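PDB 2FGQ: outer membrane porin protein 32 from Delftia acidovorans, which forms trimeric, anion-selective channels across the bacterial outer membrane and binds malate within its pore. Local coordinates for residues L94-Q99 and G169-G174; N120-Q125 and T226-D231; A134-S139 and F156-T161; A165-R170 and Q191-V196; E205-A210 and S220-Q225. All blocks are in the same frame, centred on the assembly; numbering follows the deposited sequence.

Contact 1: residues L94-Q99 and G169-G174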
# COMPACT_ATOMS: atom_id res chain seq x y z
N LEU A 94 4.11 14.44 11.97
CA LEU A 94 5.14 14.94 12.89
C LEU A 94 4.51 15.65 14.08
O LEU A 94 3.56 16.41 13.92
CB LEU A 94 6.07 15.93 12.18
CG LEU A 94 6.94 15.35 11.06
CD1 LEU A 94 7.53 16.51 10.29
CD2 LEU A 94 7.99 14.48 11.65
N VAL A 95 5.01 15.36 15.27
CA VAL A 95 4.55 16.13 16.44
C VAL A 95 5.20 17.53 16.39
O VAL A 95 6.20 17.71 15.72
CB VAL A 95 4.89 15.41 17.78
CG1 VAL A 95 4.12 14.09 17.84
CG2 VAL A 95 6.37 15.21 17.98
N PRO A 96 4.59 18.53 17.04
CA PRO A 96 5.11 19.90 16.89
C PRO A 96 6.57 20.05 17.30
O PRO A 96 7.29 20.80 16.66
CB PRO A 96 4.18 20.72 17.78
CG PRO A 96 2.96 19.94 17.85
CD PRO A 96 3.35 18.50 17.84
N THR A 97 6.99 19.34 18.34
CA THR A 97 8.37 19.47 18.81
C THR A 97 9.38 18.97 17.77
O THR A 97 10.37 19.65 17.51
CB THR A 97 8.52 18.74 20.16
OG1 THR A 97 7.84 17.48 20.14
CG2 THR A 97 7.87 19.59 21.25
N SER A 98 9.12 17.85 17.11
CA SER A 98 10.03 17.38 16.09
C SER A 98 9.93 18.21 14.82
O SER A 98 10.96 18.53 14.21
CB SER A 98 9.82 15.90 15.77
OG SER A 98 8.59 15.75 15.10
N GLN A 99 8.72 18.57 14.42
CA GLN A 99 8.51 19.37 13.22
C GLN A 99 9.34 20.65 13.27
O GLN A 99 10.02 21.01 12.30
CB GLN A 99 7.04 19.69 13.00
CG GLN A 99 6.81 20.27 11.60
CD GLN A 99 5.40 20.55 11.32
OE1 GLN A 99 4.73 19.76 10.67
NE2 GLN A 99 4.92 21.71 11.77
N GLY A 169 1.66 5.65 24.10
CA GLY A 169 1.49 6.44 22.91
C GLY A 169 0.96 7.84 23.12
O GLY A 169 0.95 8.66 22.21
N ARG A 170 0.52 8.15 24.33
CA ARG A 170 0.10 9.51 24.62
C ARG A 170 1.26 10.46 24.36
O ARG A 170 2.39 10.17 24.70
CB ARG A 170 -0.38 9.63 26.06
CG ARG A 170 -1.01 10.97 26.38
CD ARG A 170 -1.32 11.17 27.81
NE ARG A 170 -2.34 10.24 28.24
CZ ARG A 170 -2.65 9.99 29.50
NH1 ARG A 170 -1.98 10.58 30.49
NH2 ARG A 170 -3.65 9.14 29.77
N TYR A 171 0.94 11.60 23.77
CA TYR A 171 1.88 12.72 23.56
C TYR A 171 1.24 13.98 24.03
O TYR A 171 0.09 14.25 23.71
CB TYR A 171 2.25 12.89 22.08
CG TYR A 171 3.06 14.11 21.74
CD1 TYR A 171 2.43 15.32 21.42
CD2 TYR A 171 4.44 14.07 21.72
CE1 TYR A 171 3.16 16.47 21.11
CE2 TYR A 171 5.19 15.23 21.43
CZ TYR A 171 4.53 16.43 21.14
OH TYR A 171 5.23 17.55 20.78
N ILE A 172 2.00 14.76 24.78
CA ILE A 172 1.60 16.15 25.08
C ILE A 172 2.85 17.00 24.91
O ILE A 172 3.89 16.69 25.48
CB ILE A 172 1.06 16.29 26.50
CG1 ILE A 172 0.64 17.74 26.79
CG2 ILE A 172 2.05 15.88 27.50
CD1 ILE A 172 -0.31 18.25 25.89
N GLY A 173 2.79 18.04 24.11
CA GLY A 173 4.02 18.78 23.88
C GLY A 173 3.79 19.98 23.02
O GLY A 173 2.72 20.20 22.48
N GLY A 174 4.81 20.81 22.92
CA GLY A 174 4.71 22.00 22.13
C GLY A 174 6.00 22.77 22.14
O GLY A 174 6.98 22.38 22.77
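The hydroxyl of Y171 donates a short hydrogen bond to the hydroxyl of T97, OH to OG1 2.7 Å, and OG1 lies in the plane of the ring, beyond its edge. T97 OG1 faces Y171 because it stands between its own backbone N and carbonyl carbon (chi1 42°). The methyl of the same threonine turns instead to the strand backbone, with CG2 3.3 Å from G174 O.

The flat of the tyrosine is used too. V95 CG1 sits over the centre of one face in a CH-pi contact, 3.8 Å from the ring centroid, while V95 CB lies 3.5 Å from Y171 CZ and CG2 leans toward CE2. P96 approaches obliquely, its CD 3.9 Å from Y171 CE1, so the phenol end is held by three consecutive residues around the start of a helix, with V95 as N-cap.

Helix 96-101 belongs to the long loop between barrel strands 86-90 and 137-141, which folds into the channel as the constriction loop does in general porins. The contact fastens the helix start to the inner side of strand 171-179; A190 and Q192 of strand 183-196 also touch Y171, and P96 leans on S139 and Y141 of strand 137-141.

Contact 2: residues N120-Q125 and T226-D231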
# COMPACT_ATOMS: atom_id res chain seq x y z
N ASN A 120 15.04 6.32 19.85
CA ASN A 120 14.59 5.52 20.98
C ASN A 120 15.77 5.04 21.82
O ASN A 120 16.20 3.88 21.77
CB ASN A 120 13.75 4.37 20.44
CG ASN A 120 13.07 3.58 21.52
OD1 ASN A 120 13.13 3.92 22.72
ND2 ASN A 120 12.36 2.52 21.09
N TRP A 121 16.23 5.94 22.66
CA TRP A 121 17.42 5.73 23.47
C TRP A 121 17.30 4.59 24.47
O TRP A 121 18.33 4.03 24.90
CB TRP A 121 17.80 7.03 24.23
CG TRP A 121 18.27 8.14 23.34
CD1 TRP A 121 17.57 9.24 22.96
CD2 TRP A 121 19.55 8.24 22.71
NE1 TRP A 121 18.33 10.03 22.13
CE2 TRP A 121 19.55 9.43 21.95
CE3 TRP A 121 20.71 7.44 22.70
CZ2 TRP A 121 20.66 9.84 21.21
CZ3 TRP A 121 21.81 7.85 21.94
CH2 TRP A 121 21.77 9.03 21.21
N ALA A 122 16.06 4.30 24.88
CA ALA A 122 15.79 3.35 25.98
C ALA A 122 15.17 2.06 25.55
O ALA A 122 14.73 1.28 26.39
CB ALA A 122 14.88 4.00 26.98
N ALA A 123 15.09 1.84 24.25
CA ALA A 123 14.29 0.71 23.74
C ALA A 123 12.87 0.68 24.32
O ALA A 123 12.30 -0.38 24.68
CB ALA A 123 15.02 -0.66 23.96
N GLY A 124 12.25 1.85 24.35
CA GLY A 124 10.83 1.94 24.63
C GLY A 124 10.01 1.10 23.66
O GLY A 124 10.40 0.88 22.50
N GLN A 125 8.88 0.65 24.15
CA GLN A 125 8.01 -0.29 23.44
C GLN A 125 6.84 0.34 22.67
O GLN A 125 6.00 -0.39 22.08
CB GLN A 125 7.50 -1.31 24.47
CG GLN A 125 8.59 -2.15 25.07
CD GLN A 125 8.12 -2.96 26.25
OE1 GLN A 125 7.90 -2.39 27.32
NE2 GLN A 125 7.91 -4.25 26.05
N THR A 226 16.86 14.01 26.65
CA THR A 226 15.78 13.04 26.58
C THR A 226 15.92 12.11 27.77
O THR A 226 16.97 11.49 27.95
CB THR A 226 15.93 12.24 25.31
OG1 THR A 226 15.92 13.15 24.20
CG2 THR A 226 14.72 11.35 25.12
N LYS A 227 14.88 12.02 28.58
CA LYS A 227 14.92 11.18 29.77
C LYS A 227 13.75 10.20 29.72
O LYS A 227 12.60 10.62 29.68
CB LYS A 227 14.78 12.06 31.02
CG LYS A 227 14.89 11.35 32.35
CD LYS A 227 15.09 12.28 33.59
CE LYS A 227 14.86 13.73 33.31
NZ LYS A 227 14.53 14.49 34.63
N PHE A 228 14.04 8.90 29.73
CA PHE A 228 13.02 7.90 29.95
C PHE A 228 13.03 7.59 31.46
O PHE A 228 13.97 6.96 31.97
CB PHE A 228 13.30 6.63 29.15
CG PHE A 228 13.08 6.73 27.64
CD1 PHE A 228 14.00 7.31 26.81
CD2 PHE A 228 11.97 6.14 27.07
CE1 PHE A 228 13.83 7.33 25.42
CE2 PHE A 228 11.79 6.10 25.67
CZ PHE A 228 12.71 6.67 24.85
N LYS A 229 12.01 8.06 32.14
CA LYS A 229 11.89 7.97 33.60
C LYS A 229 10.84 6.91 33.94
O LYS A 229 9.66 7.07 33.66
CB LYS A 229 11.45 9.33 34.15
CG LYS A 229 11.48 9.43 35.63
CD LYS A 229 11.45 10.90 36.13
CE LYS A 229 10.64 11.00 37.41
NZ LYS A 229 11.09 10.01 38.44
N ARG A 230 11.29 5.81 34.51
CA ARG A 230 10.42 4.68 34.80
C ARG A 230 9.67 4.94 36.09
O ARG A 230 10.24 5.44 37.06
CB ARG A 230 11.29 3.43 34.85
CG ARG A 230 10.59 2.14 35.04
CD ARG A 230 11.52 0.96 34.88
NE ARG A 230 12.55 0.97 35.92
CZ ARG A 230 13.46 0.00 36.07
NH1 ARG A 230 13.50 -1.02 35.24
NH2 ARG A 230 14.37 0.09 37.04
N ASP A 231 8.36 4.65 36.10
CA ASP A 231 7.50 4.98 37.26
C ASP A 231 8.03 4.38 38.56
O ASP A 231 7.98 5.05 39.60
CB ASP A 231 6.06 4.51 37.07
CG ASP A 231 5.29 5.27 36.01
OD1 ASP A 231 5.86 6.09 35.25
OD2 ASP A 231 4.05 5.09 35.89
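A122 presses its methyl onto one face of the F228 ring, a CH-pi contact with CB 3.4 Å from the ring centroid and displaced toward the CG side of the ring, where CB to CG is 3.3 Å. With CG beside the backbone N (chi1 -72°), the F228 ring reaches from the strand under the turn. Apolar contacts widen this patch: W121 CB lies 4.2 Å from F228 CE1, and the indole CD1 of W121 reaches the CG2 methyl of T226 at a similar distance. N120 OD1 also comes 3.5 Å from F228 CZ.

The polar bonds run within the loop. N120 OD1 accepts from G124 N at 2.8 Å, in the carbonyl plane and on a lone pair, while N120 ND2 donates to G124 O at 2.9 Å with an angle of 159° at the hydrogen. These two bonds brace the type I turn N120 to A123, and W121 NE1 is satisfied by G117 O.

A serine in place of F228 would probably leave the A122 methyl without its aromatic platform and open a gap under the turn. No hydrogen bond links the two segments directly, so it is dispersion and shape that seat this pore-loop turn on strand 218-230, while its own amide bonds keep the turn's form.

Contact 3: residues A134-S139 and F156-T161; sequences ANNLIS and FDEKQT. With CA (calcium ion), chain C.
N136 and E158 come from opposite directions to one calcium ion, the tight centre of this contact. N136 gives OD1 at 2.3 Å from the metal, and the E158 carboxylate chelates it through OE1 and OE2, each at 2.5 Å. Carboxylate and amide planes stand 37° apart. E158 spans the distance with a chain extended beyond CG (chi2 177°).

Close by, the backbones are tied: F156 N donates to N136 O at 3.1 Å, reaching the oxygen from above the carbonyl plane. The amide ND2 of N136 turns back to F156 O, but that direct bond is weak at 3.3 Å; a water bridges the same two atoms, accepting from ND2 and donating to F156 O.

The looser flank is apolar and partly exposed, where I138 CD1 meets the edge of the F156 ring, 3.7 Å from CE1. A second water is bound to the metal at 2.5 Å. E158 itself sits in a type I' turn, D157 to Q160, where D157 OD1 accepts from K159 N in an Asx turn.

L29 O, D64 OD2 and G309 O of a neighbouring subunit complete the calcium shell. Two carboxylates of different chains thus share one cation, which probably offsets their mutual repulsion and lets the ion tie adjacent barrels of the trimer together.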
# COMPACT_ATOMS: atom_id res chain seq x y z
N ALA A 134 3.36 10.94 15.80
CA ALA A 134 2.38 10.29 16.66
C ALA A 134 1.13 9.92 15.90
O ALA A 134 0.64 10.72 15.10
CB ALA A 134 1.97 11.23 17.81
N ASN A 135 0.58 8.75 16.23
CA ASN A 135 -0.81 8.42 15.90
C ASN A 135 -1.76 9.24 16.75
O ASN A 135 -1.42 9.70 17.84
CB ASN A 135 -1.09 6.93 16.18
CG ASN A 135 -0.22 5.96 15.34
OD1 ASN A 135 0.12 4.83 15.79
ND2 ASN A 135 0.08 6.34 14.19
N ASN A 136 -2.96 9.40 16.23
CA ASN A 136 -4.08 9.94 17.03
C ASN A 136 -3.79 11.34 17.52
O ASN A 136 -4.24 11.73 18.61
CB ASN A 136 -4.33 9.05 18.24
CG ASN A 136 -4.47 7.56 17.84
OD1 ASN A 136 -5.17 7.24 16.87
ND2 ASN A 136 -3.79 6.66 18.56
N LEU A 137 -3.14 12.12 16.67
CA LEU A 137 -2.64 13.45 17.00
C LEU A 137 -3.59 14.60 16.59
O LEU A 137 -4.17 14.61 15.49
CB LEU A 137 -1.28 13.62 16.31
CG LEU A 137 -0.59 14.97 16.52
CD1 LEU A 137 -0.12 15.17 17.96
CD2 LEU A 137 0.59 15.03 15.58
N ILE A 138 -3.73 15.57 17.49
CA ILE A 138 -4.36 16.85 17.19
C ILE A 138 -3.32 17.90 17.46
O ILE A 138 -2.74 17.91 18.55
CB ILE A 138 -5.56 17.13 18.11
CG1 ILE A 138 -6.62 16.08 17.88
CG2 ILE A 138 -6.11 18.51 17.79
CD1 ILE A 138 -7.92 16.23 18.73
N SER A 139 -3.09 18.77 16.47
CA SER A 139 -2.13 19.85 16.67
C SER A 139 -2.72 21.18 16.31
O SER A 139 -3.66 21.28 15.50
CB SER A 139 -0.88 19.67 15.85
OG SER A 139 -0.21 18.49 16.15
N PHE A 156 -3.80 11.04 21.60
CA PHE A 156 -4.50 10.13 22.46
C PHE A 156 -3.84 8.74 22.52
O PHE A 156 -3.47 8.16 21.51
CB PHE A 156 -5.93 9.93 21.95
CG PHE A 156 -6.76 11.18 21.91
CD1 PHE A 156 -6.80 11.97 20.79
CD2 PHE A 156 -7.54 11.54 22.99
CE1 PHE A 156 -7.58 13.11 20.76
CE2 PHE A 156 -8.33 12.70 22.98
CZ PHE A 156 -8.34 13.49 21.87
N ASP A 157 -3.75 8.19 23.72
CA ASP A 157 -3.27 6.85 23.93
C ASP A 157 -4.28 5.77 23.60
O ASP A 157 -3.89 4.68 23.20
CB ASP A 157 -2.80 6.66 25.36
CG ASP A 157 -3.80 7.10 26.36
OD1 ASP A 157 -4.62 6.27 26.87
OD2 ASP A 157 -3.90 8.31 26.66
N GLU A 158 -5.54 6.09 23.79
CA GLU A 158 -6.63 5.15 23.50
C GLU A 158 -6.51 3.85 24.31
O GLU A 158 -6.91 2.76 23.87
CB GLU A 158 -6.72 4.85 21.99
CG GLU A 158 -6.89 6.15 21.24
CD GLU A 158 -6.93 6.07 19.73
OE1 GLU A 158 -6.61 5.01 19.15
OE2 GLU A 158 -7.24 7.14 19.15
N LYS A 159 -5.93 3.99 25.49
CA LYS A 159 -5.77 2.89 26.45
C LYS A 159 -4.88 1.77 25.92
O LYS A 159 -4.98 0.62 26.38
CB LYS A 159 -7.15 2.38 26.93
CG LYS A 159 -7.17 1.83 28.35
CD LYS A 159 -8.58 1.18 28.72
CE LYS A 159 -8.64 -0.38 28.54
NZ LYS A 159 -9.88 -1.16 29.19
N GLN A 160 -4.00 2.08 24.98
CA GLN A 160 -3.01 1.12 24.54
C GLN A 160 -2.22 0.65 25.78
O GLN A 160 -1.70 1.44 26.54
CB GLN A 160 -2.04 1.66 23.48
CG GLN A 160 -1.07 0.58 23.06
CD GLN A 160 0.07 1.01 22.17
OE1 GLN A 160 0.93 0.19 21.86
NE2 GLN A 160 0.10 2.27 21.77
N THR A 161 -2.13 -0.65 25.97
CA THR A 161 -1.59 -1.23 27.17
C THR A 161 -0.44 -2.17 26.86
O THR A 161 -0.57 -3.10 26.05
CB THR A 161 -2.70 -1.95 27.92
OG1 THR A 161 -3.68 -0.99 28.35
CG2 THR A 161 -2.21 -2.60 29.22
CA CA C . -7.17 6.04 16.91
O HOH W 1 -1.45 6.65 20.38
O HOH W 2 -5.86 4.02 16.38

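Contact 4: residues A165-R170 and Q191-V196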
# COMPACT_ATOMS: atom_id res chain seq x y z
N ALA A 165 1.87 -0.18 31.75
CA ALA A 165 1.51 1.07 31.09
C ALA A 165 0.17 0.90 30.37
O ALA A 165 0.08 0.05 29.51
CB ALA A 165 2.57 1.46 30.11
N ASP A 166 -0.83 1.69 30.75
CA ASP A 166 -2.15 1.66 30.11
C ASP A 166 -2.48 2.94 29.35
O ASP A 166 -3.64 3.19 29.01
CB ASP A 166 -3.25 1.30 31.10
CG ASP A 166 -3.49 2.34 32.16
OD1 ASP A 166 -2.73 3.34 32.26
OD2 ASP A 166 -4.48 2.21 32.94
N SER A 167 -1.45 3.71 29.02
CA SER A 167 -1.62 4.91 28.21
C SER A 167 -0.48 5.07 27.21
O SER A 167 -0.08 6.20 26.87
CB SER A 167 -1.81 6.16 29.09
OG SER A 167 -0.70 6.41 29.95
N VAL A 168 -0.00 3.95 26.70
CA VAL A 168 1.11 3.95 25.76
C VAL A 168 0.75 4.77 24.52
O VAL A 168 -0.35 4.63 23.99
CB VAL A 168 1.54 2.53 25.34
CG1 VAL A 168 2.67 2.56 24.34
CG2 VAL A 168 1.97 1.72 26.55
N GLY A 169 1.66 5.65 24.10
CA GLY A 169 1.49 6.44 22.91
C GLY A 169 0.96 7.84 23.12
O GLY A 169 0.95 8.66 22.21
N ARG A 170 0.52 8.15 24.33
CA ARG A 170 0.10 9.51 24.62
C ARG A 170 1.26 10.46 24.36
O ARG A 170 2.39 10.17 24.70
CB ARG A 170 -0.38 9.63 26.06
CG ARG A 170 -1.01 10.97 26.38
CD ARG A 170 -1.32 11.17 27.81
NE ARG A 170 -2.34 10.24 28.24
CZ ARG A 170 -2.65 9.99 29.50
NH1 ARG A 170 -1.98 10.58 30.49
NH2 ARG A 170 -3.65 9.14 29.77
N GLN A 191 6.22 15.31 26.55
CA GLN A 191 6.16 14.06 27.32
C GLN A 191 5.35 13.03 26.53
O GLN A 191 4.25 13.32 26.08
CB GLN A 191 5.53 14.28 28.69
CG GLN A 191 5.54 12.99 29.50
CD GLN A 191 5.04 13.18 30.87
OE1 GLN A 191 3.85 13.13 31.07
NE2 GLN A 191 5.94 13.38 31.84
N GLN A 192 5.92 11.83 26.40
CA GLN A 192 5.18 10.67 25.89
C GLN A 192 5.06 9.63 26.99
O GLN A 192 5.92 9.53 27.86
CB GLN A 192 5.83 10.05 24.65
CG GLN A 192 5.78 10.90 23.50
CD GLN A 192 6.44 10.35 22.22
OE1 GLN A 192 6.82 11.13 21.37
NE2 GLN A 192 6.49 9.01 22.06
N LYS A 193 3.97 8.87 26.94
CA LYS A 193 3.83 7.70 27.80
C LYS A 193 4.31 6.47 27.02
O LYS A 193 3.93 6.26 25.88
CB LYS A 193 2.38 7.53 28.23
CG LYS A 193 1.83 8.64 29.10
CD LYS A 193 2.46 8.65 30.47
CE LYS A 193 1.96 9.76 31.37
NZ LYS A 193 2.50 9.52 32.78
N THR A 194 5.07 5.63 27.69
CA THR A 194 5.54 4.40 27.10
C THR A 194 5.77 3.31 28.12
O THR A 194 5.31 3.40 29.25
CB THR A 194 6.75 4.70 26.23
OG1 THR A 194 7.04 3.56 25.39
CG2 THR A 194 8.01 5.07 27.01
N ALA A 195 6.46 2.27 27.69
CA ALA A 195 6.92 1.21 28.58
C ALA A 195 8.31 0.80 28.18
O ALA A 195 8.64 0.85 26.99
CB ALA A 195 5.95 -0.01 28.57
N VAL A 196 9.10 0.36 29.14
CA VAL A 196 10.41 -0.22 28.88
C VAL A 196 10.45 -1.51 29.65
O VAL A 196 10.19 -1.53 30.87
CB VAL A 196 11.52 0.71 29.39
CG1 VAL A 196 12.86 -0.01 29.19
CG2 VAL A 196 11.48 2.05 28.67
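R170 and K193 lie side by side and point the same way, one at the end of a type II turn, S167 to R170, the other on strand 183-196 of the porin barrel. Their stems touch, R170 CB to K193 CG 3.9 Å, and farther out K193 CE approaches R170 NH1 obliquely. R170 NH1 and K193 NZ remain 5.1 Å apart, and each side chain has its own acid, R170 NE with D157 and K193 NZ with D202, which probably eases the like charges. The lysine chain is bent at CB-CG (chi2 -70°), which carries its end away from the turn.

S167 packs on both of them. Its OG stands over one face of the R170 guanidinium, offset toward the rim, and touches K193 CG at 3.5 Å. At the far end, the methyls of A165 and A195 meet, CB to CB 4.0 Å.

Two backbone bonds bind the turn to the strand and carry the pairing of strands 171-179 and 183-196 beyond the regular ladder. One is a nearly straight bond from G169 N to K193 O at 2.9 Å. G169 occupies the third turn position at a positive phi of 96°. In the other bond, R170 O accepts from K193 N at 3.0 Å and also takes a CA-H...O contact, Q192 CA to R170 O 3.1 Å.

Contact 5: residues E205-A210 and S220-Q225; sequences EITLGA and SGLLQQ
Q224 runs alongside T207 and closes a side-chain hydrogen bond with it: T207 OG1 donates to Q224 OE1 at 2.9 Å, in the carbonyl plane and on a lone pair. The glutamine reaches it with CG anti to the backbone N (chi1 -171°) and an extended chain. The same OE1 lies 3.5 Å from E205 CD, with amide and carboxylate planes only 16° apart; the acid itself is held by a salt bridge to R203. With a leucine in place of Q224, the T207 hydroxyl would probably lose its acceptor and be set free to turn.

L208 faces the other side of the sheet, opposite L223 in a hydrogen-bonded antiparallel pair. The two bonds, L208 N to L223 O and L223 N to L208 O, are both 2.9 Å, and the side chains meet on the surface at CD2 to CD1, 4.3 Å. Q225 pairs with I206 in the same fashion and rests its CB against I206 CG2 at 3.9 Å, while its amide NE2 turns to N239. A210 with G221 repeats the pattern, so six backbone bonds rivet the strands, whose directions differ by 171°.

This hairpin lies between strands 183-196 and 235-249 of the barrel. I206, L208 and L223 face its outer surface, where a porin meets lipid, whereas T207, L222 and Q224 look inward; there L101 of helix 96-101 packs on T207 and L222, and F118 of the same pore loop reaches Q224.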
# COMPACT_ATOMS: atom_id res chain seq x y z
N GLU A 205 11.28 15.10 27.01
CA GLU A 205 12.23 15.66 26.06
C GLU A 205 12.15 17.18 26.10
O GLU A 205 11.09 17.77 25.95
CB GLU A 205 11.86 15.17 24.67
CG GLU A 205 12.79 15.46 23.52
CD GLU A 205 12.09 15.18 22.20
OE1 GLU A 205 12.35 14.09 21.63
OE2 GLU A 205 11.24 16.04 21.77
N ILE A 206 13.30 17.80 26.28
CA ILE A 206 13.44 19.24 26.20
C ILE A 206 14.49 19.54 25.14
O ILE A 206 15.57 18.95 25.14
CB ILE A 206 13.78 19.86 27.57
CG1 ILE A 206 13.89 21.37 27.43
CG2 ILE A 206 15.08 19.34 28.05
CD1 ILE A 206 13.89 22.11 28.72
N THR A 207 14.17 20.45 24.23
CA THR A 207 15.00 20.72 23.08
C THR A 207 15.10 22.22 22.82
O THR A 207 14.10 22.92 22.85
CB THR A 207 14.41 20.06 21.81
OG1 THR A 207 14.05 18.71 22.08
CG2 THR A 207 15.45 20.00 20.70
N LEU A 208 16.32 22.72 22.62
CA LEU A 208 16.56 24.12 22.29
C LEU A 208 17.34 24.19 21.00
O LEU A 208 18.34 23.54 20.88
CB LEU A 208 17.34 24.78 23.44
CG LEU A 208 17.61 26.27 23.27
CD1 LEU A 208 16.36 27.09 23.33
CD2 LEU A 208 18.62 26.75 24.34
N GLY A 209 16.88 24.98 20.03
CA GLY A 209 17.60 25.12 18.78
C GLY A 209 17.67 26.57 18.36
O GLY A 209 16.80 27.36 18.72
N ALA A 210 18.72 26.92 17.63
CA ALA A 210 18.86 28.29 17.09
C ALA A 210 19.69 28.25 15.84
O ALA A 210 20.55 27.38 15.68
CB ALA A 210 19.50 29.22 18.10
N SER A 220 24.00 26.78 12.77
CA SER A 220 22.84 26.17 13.41
C SER A 220 23.29 25.29 14.58
O SER A 220 24.30 24.65 14.48
CB SER A 220 22.09 25.34 12.38
OG SER A 220 20.81 24.99 12.87
N GLY A 221 22.56 25.31 15.68
CA GLY A 221 22.85 24.50 16.85
C GLY A 221 21.59 23.96 17.52
O GLY A 221 20.48 24.52 17.40
N LEU A 222 21.75 22.85 18.23
CA LEU A 222 20.62 22.16 18.88
C LEU A 222 21.22 21.55 20.17
O LEU A 222 22.32 20.99 20.15
CB LEU A 222 20.11 21.01 18.01
CG LEU A 222 18.90 21.07 17.05
CD1 LEU A 222 18.79 19.80 16.21
CD2 LEU A 222 17.56 21.26 17.77
N LEU A 223 20.48 21.66 21.27
CA LEU A 223 20.74 20.94 22.52
C LEU A 223 19.46 20.20 22.90
O LEU A 223 18.38 20.75 22.78
CB LEU A 223 21.03 21.93 23.64
CG LEU A 223 22.11 22.95 23.38
CD1 LEU A 223 22.00 24.02 24.43
CD2 LEU A 223 23.45 22.23 23.43
N GLN A 224 19.59 18.99 23.41
CA GLN A 224 18.44 18.22 23.78
C GLN A 224 18.75 17.29 24.93
O GLN A 224 19.81 16.67 24.96
CB GLN A 224 17.96 17.34 22.60
CG GLN A 224 16.62 16.66 22.82
CD GLN A 224 16.18 15.90 21.58
OE1 GLN A 224 15.14 16.24 20.95
NE2 GLN A 224 16.97 14.90 21.19
N GLN A 225 17.82 17.21 25.88
CA GLN A 225 17.86 16.17 26.91
C GLN A 225 16.63 15.32 26.78
O GLN A 225 15.51 15.84 26.77
CB GLN A 225 17.93 16.75 28.32
CG GLN A 225 17.99 15.67 29.36
CD GLN A 225 18.25 16.21 30.75
OE1 GLN A 225 17.31 16.42 31.50
NE2 GLN A 225 19.51 16.47 31.08

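Overall arrangement
All five contacts reach one closed antiparallel barrel of 16 strands. Along the chain, contacts 1 and 2 start in the long pore loop and interlock, since their segments alternate; contact 3 falls between the segments of both, contacts 4 and 5 between those of contact 2. Contacts 1 and 4 share G169 and R170, and R170 reaches D157 of contact 3; contacts 3 and 4 have centres about 10 Å apart, as do contacts 2 and 4. The centres of contacts 3 and 5 are about 25 Å apart, and contact 5 continues along strand 218-230 into contact 2. The pore loop is thus fastened at separate points of the wall, and contact 3 reaches a neighbouring subunit.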